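PDB 3FCY: xylan esterase 1 from Thermoanaerobacterium sp. 'JW/SL YS485', which probably hydrolyses acetyl esters, removing acetyl groups from xylan as a carbohydrate esterase of family CE7. Local coordinates for residues M292-M297 and S304-A309. Numbering follows the deposited sequence.
Sequences MCVGLM and STVFAA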
loop_
_atom_site.group_PDB
_atom_site.type_symbol
_atom_site.label_atom_id
_atom_site.label_comp_id
_atom_site.label_asym_id
_atom_site.label_seq_id
_atom_site.Cartn_x
_atom_site.Cartn_y
_atom_site.Cartn_z
ATOM N N MET A 292 -13.182 29.011 -10.696
ATOM C CA MET A 292 -12.446 27.758 -10.590
ATOM C C MET A 292 -12.216 27.382 -9.133
ATOM O O MET A 292 -12.423 28.197 -8.232
ATOM C CB MET A 292 -11.093 27.885 -11.302
ATOM C CG MET A 292 -11.182 28.067 -12.815
ATOM S SD MET A 292 -9.554 28.303 -13.599
ATOM C CE MET A 292 -8.709 26.848 -13.040
ATOM N N CYS A 293 -11.807 26.139 -8.902
ATOM C CA CYS A 293 -11.501 25.688 -7.554
ATOM C C CYS A 293 -10.271 24.798 -7.648
ATOM O O CYS A 293 -10.038 24.153 -8.672
ATOM C CB CYS A 293 -12.682 24.937 -6.922
ATOM S SG CYS A 293 -13.139 23.373 -7.676
ATOM N N VAL A 294 -9.469 24.787 -6.589
ATOM C CA VAL A 294 -8.251 23.995 -6.576
ATOM C C VAL A 294 -7.977 23.423 -5.188
ATOM O O VAL A 294 -8.093 24.120 -4.179
ATOM C CB VAL A 294 -7.043 24.858 -7.035
ATOM C CG1 VAL A 294 -6.921 26.090 -6.148
ATOM C CG2 VAL A 294 -5.756 24.041 -7.000
ATOM N N GLY A 295 -7.632 22.140 -5.148
ATOM C CA GLY A 295 -7.326 21.492 -3.886
ATOM C C GLY A 295 -5.818 21.476 -3.746
ATOM O O GLY A 295 -5.126 20.978 -4.632
ATOM N N LEU A 296 -5.299 22.012 -2.646
ATOM C CA LEU A 296 -3.854 22.064 -2.460
ATOM C C LEU A 296 -3.198 20.716 -2.156
ATOM O O LEU A 296 -1.975 20.613 -2.104
ATOM C CB LEU A 296 -3.500 23.087 -1.375
ATOM C CG LEU A 296 -3.904 24.540 -1.663
ATOM C CD1 LEU A 296 -3.247 25.451 -0.631
ATOM C CD2 LEU A 296 -3.481 24.951 -3.068
ATOM N N MET A 297 -4.011 19.682 -1.966
ATOM C CA MET A 297 -3.493 18.344 -1.704
ATOM C C MET A 297 -3.640 17.486 -2.963
ATOM O O MET A 297 -3.349 16.291 -2.950
ATOM C CB MET A 297 -4.262 17.685 -0.553
ATOM C CG MET A 297 -4.121 18.387 0.796
ATOM S SD MET A 297 -2.402 18.561 1.310
ATOM C CE MET A 297 -2.080 16.900 1.947
ATOM N N SER A 304 -0.156 23.848 -9.129
ATOM C CA SER A 304 0.563 24.744 -10.032
ATOM C C SER A 304 0.035 24.696 -11.467
ATOM O O SER A 304 -0.010 25.721 -12.150
ATOM C CB SER A 304 2.068 24.435 -10.008
ATOM O OG SER A 304 2.338 23.088 -10.358
ATOM N N THR A 305 -0.371 23.517 -11.931
ATOM C CA THR A 305 -0.895 23.410 -13.293
ATOM C C THR A 305 -2.277 24.058 -13.371
ATOM O O THR A 305 -2.679 24.563 -14.417
ATOM C CB THR A 305 -1.006 21.938 -13.755
ATOM O OG1 THR A 305 -1.952 21.242 -12.934
ATOM C CG2 THR A 305 0.347 21.255 -13.662
ATOM N N VAL A 306 -3.004 24.039 -12.258
ATOM C CA VAL A 306 -4.331 24.644 -12.213
ATOM C C VAL A 306 -4.188 26.169 -12.213
ATOM O O VAL A 306 -4.908 26.861 -12.930
ATOM C CB VAL A 306 -5.110 24.181 -10.958
ATOM C CG1 VAL A 306 -6.433 24.942 -10.836
ATOM C CG2 VAL A 306 -5.378 22.681 -11.050
ATOM N N PHE A 307 -3.253 26.690 -11.421
ATOM C CA PHE A 307 -3.051 28.133 -11.381
ATOM C C PHE A 307 -2.488 28.657 -12.692
ATOM O O PHE A 307 -2.726 29.806 -13.055
ATOM C CB PHE A 307 -2.142 28.541 -10.220
ATOM C CG PHE A 307 -2.892 28.864 -8.959
ATOM C CD1 PHE A 307 -3.111 27.893 -7.992
ATOM C CD2 PHE A 307 -3.427 30.133 -8.764
ATOM C CE1 PHE A 307 -3.852 28.179 -6.847
ATOM C CE2 PHE A 307 -4.172 30.429 -7.622
ATOM C CZ PHE A 307 -4.384 29.449 -6.663
ATOM N N ALA A 308 -1.751 27.816 -13.408
ATOM C CA ALA A 308 -1.191 28.222 -14.692
ATOM C C ALA A 308 -2.335 28.541 -15.655
ATOM O O ALA A 308 -2.287 29.528 -16.389
ATOM C CB ALA A 308 -0.317 27.109 -15.263
ATOM N N ALA A 309 -3.367 27.704 -15.652
ATOM C CA ALA A 309 -4.509 27.927 -16.527
ATOM C C ALA A 309 -5.250 29.167 -16.045
ATOM O O ALA A 309 -5.594 30.038 -16.834
ATOM C CB ALA A 309 -5.441 26.722 -16.504
#
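Val294 packs on Val306 and Phe307, and Met292 on Val306, where strand 289-295 lies against helix 303-310. Strand and helix are the first two elements of a beta-alpha-beta crossover that runs on to strand 317-322, at one edge of the alpha/beta-hydrolase sheet within the chain. Strand and helix segments run almost antiparallel, at 162°, with axes 9.0 Å apart, and no hydrogen bond links them; the join is made by apolar side chains. The tight part centres on Val306. Its CG1, set anti to the backbone N (chi1 173°), reaches up between the two strand residues. CB of Val294 lies 3.9 Å from Val306 CG1. CG2 of Val294 sits 4.0 Å from Val306 CB. Met292 comes alongside, its chain extended as far as the sulfur and then bent at chi3 (56°), which brings CE to 3.7 Å from Val306 CG1. Pro232 touches both Met292 and Val306, and Ile319 of the next strand flanks Met292 and Val294. Toward the end of the strand the packing opens: Leu296 CD2, on a partly exposed residue, comes no nearer than 5.0 Å to Phe307 CE1, and Leu296 leans on Leu37 and Val321 instead, while Met297 turns to Asp244 of a second subunit. The strand leads into the loop carrying Asp298, the predicted charge-relay acid. On Val294's other branch, CG1 meets the Phe307 ring obliquely, 3.8 Å from CE1.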